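Local coordinates for protein CCMAN5 (Cellulosimicrobium cellulans, PDB 2XSG) that is a bacterial alpha-mannosidase of glycoside hydrolase family 92 that binds calcium and probably uncaps mannose-capped mannose-6-phosphate glycans, at residues T89-T94 with V160-T165; V214-W217 with L223-A226; L238-D241 with E247-L250. All coordinates share one frame; numbering follows the deposited sequence.

Interaction 1: residues T89-T94 with V160-T165; sequences TARPGT and VVDLET
Arg91 and Asp162 make the charged part of this contact, a two-pronged salt bridge in which the guanidinium presents its NH1, NH2 end to both carboxylate oxygens. NH1 of Arg91 reaches OD2 of Asp162 at 2.9 Å, with that oxygen lying in the guanidinium plane, while NH2 of Arg91 takes OD1 of Asp162 at 3.0 Å from its syn side. The two flat groups are turned 49° against each other, and NH1 meets OD2 from above the carboxylate plane. With CG anti to the backbone nitrogen (chi1 -176°) and a bend at chi2, the arginine leaves its loop and brings its far end up to the acid.

Other hydrogen bonds fix both partners. NH1 of Arg91 also donates to its neighbour's carbonyl, Pro92 O, at 3.0 Å, which ties the guanidinium to its own loop. OD1 of Asp162 accepts from the backbone N of Glu164 at 3.0 Å, an Asx turn where the chain leaves strand 158-162. Tyr97 OH bonds both OD2 of Asp162 and NH1 of Arg91, and Asp233 is a second carboxylate partner for NH2. The loop after strand 80-84 is thereby pinned to the end of a neighbouring strand in the five-stranded antiparallel sheet of the N-terminal domain. A leucine in place of Arg91 would probably leave the buried Asp162 carboxylate without its countercharge and the 89-94 loop without this polar tie to the sheet.

Apolar contact is slighter. CG of Pro92 sits 4.3 Å from CG1 of Val160, with the Trp217 side chain touching both residues. CB of Glu164 lies at the guanidinium edge, 3.5 Å from NH2 of Arg91.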
loop_
_atom_site.group_PDB
_atom_site.type_symbol
_atom_site.label_atom_id
_atom_site.label_comp_id
_atom_site.label_asym_id
_atom_site.label_seq_id
_atom_site.Cartn_x
_atom_site.Cartn_y
_atom_site.Cartn_z
ATOM N N THR A 89 28.301 3.565 -28.901
ATOM C CA THR A 89 28.736 2.627 -29.950
ATOM C C THR A 89 28.550 1.183 -29.466
ATOM O O THR A 89 28.830 0.235 -30.197
ATOM C CB THR A 89 30.239 2.827 -30.364
ATOM O OG1 THR A 89 31.098 2.558 -29.249
ATOM C CG2 THR A 89 30.509 4.231 -30.865
ATOM N N ALA A 90 28.093 1.035 -28.216
ATOM C CA ALA A 90 27.760 -0.263 -27.623
ATOM C C ALA A 90 26.669 -0.044 -26.574
ATOM O O ALA A 90 26.268 1.101 -26.328
ATOM C CB ALA A 90 28.997 -0.923 -26.985
ATOM N N ARG A 91 26.194 -1.127 -25.967
ATOM C CA ARG A 91 25.184 -1.032 -24.913
ATOM C C ARG A 91 25.712 -0.096 -23.808
ATOM O O ARG A 91 26.865 -0.220 -23.406
ATOM C CB ARG A 91 24.852 -2.412 -24.360
ATOM C CG ARG A 91 23.725 -2.403 -23.309
ATOM C CD ARG A 91 24.183 -2.486 -21.825
ATOM N NE ARG A 91 23.015 -2.889 -21.029
ATOM C CZ ARG A 91 22.128 -2.046 -20.507
ATOM N NH1 ARG A 91 22.313 -0.729 -20.603
ATOM N NH2 ARG A 91 21.070 -2.519 -19.854
ATOM N N PRO A 92 24.886 0.869 -23.355
ATOM C CA PRO A 92 25.380 1.877 -22.412
ATOM C C PRO A 92 25.801 1.282 -21.078
ATOM O O PRO A 92 25.148 0.362 -20.580
ATOM C CB PRO A 92 24.167 2.781 -22.214
ATOM C CG PRO A 92 23.429 2.682 -23.523
ATOM C CD PRO A 92 23.567 1.239 -23.907
ATOM N N GLY A 93 26.899 1.784 -20.530
ATOM C CA GLY A 93 27.211 1.568 -19.112
ATOM C C GLY A 93 26.264 2.430 -18.300
ATOM O O GLY A 93 26.066 3.606 -18.616
ATOM N N THR A 94 25.653 1.850 -17.271
ATOM C CA THR A 94 24.626 2.545 -16.475
ATOM C C THR A 94 25.166 3.774 -15.749
ATOM O O THR A 94 24.431 4.704 -15.487
ATOM C CB THR A 94 23.970 1.612 -15.427
ATOM O OG1 THR A 94 24.853 1.445 -14.301
ATOM C CG2 THR A 94 23.636 0.257 -16.027
ATOM N N VAL A 160 17.753 7.163 -24.254
ATOM C CA VAL A 160 18.059 5.750 -24.150
ATOM C C VAL A 160 16.822 5.101 -23.549
ATOM O O VAL A 160 16.295 5.602 -22.539
ATOM C CB VAL A 160 19.265 5.511 -23.229
ATOM C CG1 VAL A 160 19.432 4.031 -22.920
ATOM C CG2 VAL A 160 20.538 6.078 -23.859
ATOM N N VAL A 161 16.356 4.020 -24.168
ATOM C CA VAL A 161 15.258 3.243 -23.612
ATOM C C VAL A 161 15.886 1.921 -23.155
ATOM O O VAL A 161 16.181 1.069 -23.972
ATOM C CB VAL A 161 14.113 3.034 -24.651
ATOM C CG1 VAL A 161 12.948 2.253 -24.054
ATOM C CG2 VAL A 161 13.630 4.375 -25.229
ATOM N N ASP A 162 16.124 1.791 -21.851
ATOM C CA ASP A 162 16.807 0.629 -21.282
ATOM C C ASP A 162 15.785 -0.387 -20.761
ATOM O O ASP A 162 15.033 -0.121 -19.789
ATOM C CB ASP A 162 17.736 1.095 -20.167
ATOM C CG ASP A 162 18.731 0.042 -19.742
ATOM O OD1 ASP A 162 18.406 -1.165 -19.733
ATOM O OD2 ASP A 162 19.871 0.413 -19.416
ATOM N N LEU A 163 15.760 -1.554 -21.390
ATOM C CA LEU A 163 14.746 -2.561 -21.070
ATOM C C LEU A 163 15.238 -3.640 -20.122
ATOM O O LEU A 163 14.529 -4.612 -19.851
ATOM C CB LEU A 163 14.172 -3.186 -22.343
ATOM C CG LEU A 163 13.210 -2.347 -23.198
ATOM C CD1 LEU A 163 12.153 -1.639 -22.341
ATOM C CD2 LEU A 163 13.956 -1.334 -23.980
ATOM N N GLU A 164 16.453 -3.470 -19.609
ATOM C CA GLU A 164 16.976 -4.419 -18.627
ATOM C C GLU A 164 16.599 -3.995 -17.203
ATOM O O GLU A 164 16.315 -4.842 -16.373
ATOM C CB GLU A 164 18.492 -4.571 -18.770
ATOM C CG GLU A 164 19.072 -5.760 -17.995
ATOM C CD GLU A 164 19.309 -5.450 -16.514
ATOM O OE1 GLU A 164 19.359 -4.260 -16.138
ATOM O OE2 GLU A 164 19.431 -6.406 -15.715
ATOM N N THR A 165 16.595 -2.680 -16.945
ATOM C CA THR A 165 16.370 -2.092 -15.609
ATOM C C THR A 165 15.144 -2.689 -14.917
ATOM O O THR A 165 14.042 -2.715 -15.484
ATOM C CB THR A 165 16.217 -0.552 -15.687
ATOM O OG1 THR A 165 17.276 -0.004 -16.474
ATOM C CG2 THR A 165 16.230 0.091 -14.297
#

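Interaction 2: residues V214-W217 with L223-A226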
loop_
_atom_site.group_PDB
_atom_site.type_symbol
_atom_site.label_atom_id
_atom_site.label_comp_id
_atom_site.label_asym_id
_atom_site.label_seq_id
_atom_site.Cartn_x
_atom_site.Cartn_y
_atom_site.Cartn_z
ATOM N N VAL A 214 17.256 5.363 -34.857
ATOM C CA VAL A 214 17.269 4.424 -33.740
ATOM C C VAL A 214 18.222 3.242 -33.948
ATOM O O VAL A 214 18.411 2.750 -35.069
ATOM C CB VAL A 214 15.805 3.974 -33.406
ATOM C CG1 VAL A 214 15.131 3.413 -34.636
ATOM C CG2 VAL A 214 15.737 3.010 -32.200
ATOM N N GLN A 215 18.864 2.842 -32.856
ATOM C CA GLN A 215 19.678 1.649 -32.801
ATOM C C GLN A 215 19.242 0.832 -31.598
ATOM O O GLN A 215 18.726 1.386 -30.614
ATOM C CB GLN A 215 21.143 2.020 -32.665
ATOM C CG GLN A 215 21.709 2.643 -33.932
ATOM C CD GLN A 215 23.207 2.809 -33.870
ATOM O OE1 GLN A 215 23.744 3.443 -32.956
ATOM N NE2 GLN A 215 23.900 2.236 -34.851
ATOM N N THR A 216 19.436 -0.479 -31.671
ATOM C CA THR A 216 19.022 -1.353 -30.580
ATOM C C THR A 216 20.199 -2.147 -30.082
ATOM O O THR A 216 21.230 -2.195 -30.745
ATOM C CB THR A 216 17.928 -2.325 -31.019
ATOM O OG1 THR A 216 18.442 -3.177 -32.052
ATOM C CG2 THR A 216 16.696 -1.555 -31.522
ATOM N N TRP A 217 20.040 -2.753 -28.916
ATOM C CA TRP A 217 21.009 -3.724 -28.404
ATOM C C TRP A 217 20.332 -4.966 -27.820
ATOM O O TRP A 217 19.200 -4.900 -27.350
ATOM C CB TRP A 217 21.943 -3.093 -27.369
ATOM C CG TRP A 217 21.338 -2.912 -26.011
ATOM C CD1 TRP A 217 21.141 -3.877 -25.070
ATOM C CD2 TRP A 217 20.867 -1.689 -25.431
ATOM N NE1 TRP A 217 20.571 -3.337 -23.943
ATOM C CE2 TRP A 217 20.394 -1.996 -24.135
ATOM C CE3 TRP A 217 20.812 -0.359 -25.877
ATOM C CZ2 TRP A 217 19.874 -1.027 -23.272
ATOM C CZ3 TRP A 217 20.279 0.613 -25.020
ATOM C CH2 TRP A 217 19.824 0.270 -23.731
ATOM N N LEU A 223 25.566 -2.571 -30.184
ATOM C CA LEU A 223 24.604 -1.557 -30.590
ATOM C C LEU A 223 24.535 -1.539 -32.096
ATOM O O LEU A 223 25.512 -1.185 -32.757
ATOM C CB LEU A 223 25.008 -0.192 -30.062
ATOM C CG LEU A 223 24.022 0.944 -30.330
ATOM C CD1 LEU A 223 22.700 0.708 -29.602
ATOM C CD2 LEU A 223 24.674 2.226 -29.861
ATOM N N VAL A 224 23.382 -1.928 -32.635
ATOM C CA VAL A 224 23.259 -2.228 -34.061
ATOM C C VAL A 224 22.077 -1.516 -34.710
ATOM O O VAL A 224 21.232 -0.927 -34.025
ATOM C CB VAL A 224 23.061 -3.740 -34.291
ATOM C CG1 VAL A 224 24.364 -4.521 -34.002
ATOM C CG2 VAL A 224 21.902 -4.259 -33.432
ATOM N N ASP A 225 22.007 -1.592 -36.034
ATOM C CA ASP A 225 20.906 -0.972 -36.755
ATOM C C ASP A 225 19.674 -1.869 -36.839
ATOM O O ASP A 225 18.632 -1.430 -37.326
ATOM C CB ASP A 225 21.334 -0.536 -38.161
ATOM C CG ASP A 225 22.323 0.625 -38.150
ATOM O OD1 ASP A 225 22.286 1.480 -37.230
ATOM O OD2 ASP A 225 23.149 0.678 -39.085
ATOM N N ALA A 226 19.771 -3.117 -36.371
ATOM C CA ALA A 226 18.609 -4.028 -36.425
ATOM C C ALA A 226 17.405 -3.481 -35.673
ATOM O O ALA A 226 17.546 -2.853 -34.624
ATOM C CB ALA A 226 18.970 -5.440 -35.915
HETATM O O HOH W 1 17.033 0.507 -35.390
#
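Gln215 has CG anti to its carbonyl carbon (chi1 -70°) and an extended chain beyond it, which carries the amide across to Leu223 and Asp225; Thr216, with chi1 at 62°, holds OG1 between its backbone nitrogen and carbonyl carbon, facing Ala226. Both belong to a beta hairpin made by strand 212-217 and the short, weakly bonded strand 223-224, an edge strand of a five-stranded antiparallel sheet in the N-terminal domain.

Thr216 and Val224 form an antiparallel hydrogen-bonded pair at its centre. The Val224 N to Thr216 O bond is the straighter of the two, 2.9 Å long with 172° at the hydrogen; the return bond from Thr216 N to Val224 O measures 3.0 Å. Beyond this pair the second segment turns off, and side chains take over the pairing.

OG1 of Thr216 donates to Ala226 O at 2.7 Å, coming in tilted from the carbonyl plane, and is also bonded to Gln229 in the chain that follows. NE2 of Gln215 donates to OD1 of Asp225 at 3.0 Å. It approaches that oxygen from above the carboxylate plane, while OD1 itself lies close to the amide plane. A water lies within hydrogen-bonding distance of both Val214 O and Asp225 O, where the backbones diverge.

The side chain of Leu223 runs at about a right angle to that of Gln215, with its CD2 methyl packed against the amide oxygen, 3.5 Å from OE1 of Gln215. The indole of Trp217, whose NE1 bonds to Asp233, continues toward strand 158-162, and CD1 of Leu223 makes an apolar contact with its edge at CE3, 4.3 Å away.

Interaction 3: residues L238-D241 with E247-L250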
loop_
_atom_site.group_PDB
_atom_site.type_symbol
_atom_site.label_atom_id
_atom_site.label_comp_id
_atom_site.label_asym_id
_atom_site.label_seq_id
_atom_site.Cartn_x
_atom_site.Cartn_y
_atom_site.Cartn_z
ATOM N N LEU A 238 17.293 6.344 -29.118
ATOM C CA LEU A 238 16.662 7.275 -30.048
ATOM C C LEU A 238 17.535 8.510 -30.159
ATOM O O LEU A 238 17.953 9.051 -29.145
ATOM C CB LEU A 238 15.273 7.681 -29.533
ATOM C CG LEU A 238 14.254 6.547 -29.327
ATOM C CD1 LEU A 238 13.209 6.908 -28.263
ATOM C CD2 LEU A 238 13.584 6.145 -30.656
ATOM N N THR A 239 17.800 8.949 -31.384
ATOM C CA THR A 239 18.598 10.150 -31.637
ATOM C C THR A 239 17.777 11.128 -32.481
ATOM O O THR A 239 17.195 10.747 -33.515
ATOM C CB THR A 239 19.947 9.812 -32.314
ATOM O OG1 THR A 239 20.656 8.853 -31.515
ATOM C CG2 THR A 239 20.821 11.062 -32.463
ATOM N N PHE A 240 17.729 12.374 -32.012
ATOM C CA PHE A 240 16.932 13.438 -32.614
ATOM C C PHE A 240 17.805 14.480 -33.321
ATOM O O PHE A 240 19.018 14.539 -33.115
ATOM C CB PHE A 240 16.061 14.113 -31.540
ATOM C CG PHE A 240 15.179 13.156 -30.808
ATOM C CD1 PHE A 240 15.666 12.422 -29.719
ATOM C CD2 PHE A 240 13.868 12.938 -31.232
ATOM C CE1 PHE A 240 14.843 11.507 -29.047
ATOM C CE2 PHE A 240 13.042 12.028 -30.562
ATOM C CZ PHE A 240 13.529 11.317 -29.470
ATOM N N ASP A 241 17.170 15.295 -34.160
ATOM C CA ASP A 241 17.850 16.420 -34.789
ATOM C C ASP A 241 18.112 17.556 -33.780
ATOM O O ASP A 241 17.220 17.898 -32.992
ATOM C CB ASP A 241 17.019 16.951 -35.959
ATOM C CG ASP A 241 17.848 17.772 -36.926
ATOM O OD1 ASP A 241 18.267 17.216 -37.968
ATOM O OD2 ASP A 241 18.131 18.957 -36.632
ATOM N N GLU A 247 12.344 20.925 -27.736
ATOM C CA GLU A 247 11.186 20.095 -27.353
ATOM C C GLU A 247 11.255 18.666 -27.886
ATOM O O GLU A 247 11.007 18.408 -29.067
ATOM C CB GLU A 247 9.877 20.757 -27.786
ATOM C CG GLU A 247 8.637 20.193 -27.121
ATOM C CD GLU A 247 7.400 20.922 -27.579
ATOM O OE1 GLU A 247 6.703 20.411 -28.461
ATOM O OE2 GLU A 247 7.143 22.030 -27.081
ATOM N N ILE A 248 11.598 17.749 -26.989
ATOM C CA ILE A 248 11.603 16.316 -27.272
ATOM C C ILE A 248 10.505 15.638 -26.442
ATOM O O ILE A 248 10.538 15.649 -25.213
ATOM C CB ILE A 248 12.982 15.694 -26.946
ATOM C CG1 ILE A 248 14.109 16.391 -27.735
ATOM C CG2 ILE A 248 12.969 14.187 -27.221
ATOM C CD1 ILE A 248 13.976 16.289 -29.281
ATOM N N GLY A 249 9.538 15.048 -27.122
ATOM C CA GLY A 249 8.381 14.404 -26.476
ATOM C C GLY A 249 8.342 12.890 -26.665
ATOM O O GLY A 249 8.827 12.358 -27.664
ATOM N N LEU A 250 7.780 12.192 -25.683
ATOM C CA LEU A 250 7.688 10.750 -25.712
ATOM C C LEU A 250 6.429 10.348 -24.974
ATOM O O LEU A 250 6.081 10.955 -23.959
ATOM C CB LEU A 250 8.906 10.112 -25.036
ATOM C CG LEU A 250 9.041 8.605 -25.255
ATOM C CD1 LEU A 250 9.643 8.371 -26.616
ATOM C CD2 LEU A 250 9.887 7.944 -24.175
#
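Leu238 and Leu250 open the contact with a single methyl-to-methyl touch, CD1 to CD1 at 4.2 Å. Strand 235-240 alternates its side chains, so Thr239 turns from strand 248-255 and Phe240 comes back to face it. Phe240 and Ile248 carry most of the packing. Ile248 lays two of its carbons along the ring: CG2 stands over one face, 3.8 Å from the Phe240 centroid and only 15° off the ring normal, in a CH-pi contact, while CD1 of Ile248 lies 3.7 Å from CG of Phe240, at the root of the ring. Ile248 reaches both places because CG2 is anti to its backbone nitrogen and CG1, at chi1 -57°, swings beside that nitrogen to carry CD1 toward Phe240 CB and CG.

The two strands belong to different sheets of the N-terminal domain, a five-stranded sheet and the larger antiparallel sheet. Their backbones stay well apart, with CA atoms of Phe240 and Ile248 8.1 Å from each other, as in face-to-face sheet packing. Leu159 and Pro157 also touch both Phe240 and Ile248. Every side chain meeting here is a buried hydrocarbon, so dispersion and exclusion of water hold the sheets together at this point.

How the interactions relate
The three contacts follow one another along the chain in numerical order, all within the N-terminal domain. Interactions 1 and 2 lie about 11 Å apart, centre to centre, and interaction 3 is about 17 Å from each. The five-stranded antiparallel sheet joins them: strand 235-240 of interaction 3 runs between strand 158-162 of interaction 1 and strand 212-217 of interaction 2. Trp217 packs against Arg91 and Pro92, linking the first two contacts directly, while Leu238 touches both Val161 and Val214. Interaction 1 thus ties a loop to this sheet, interaction 2 adds its edge strand 223-224, and interaction 3 attaches it to the larger antiparallel sheet.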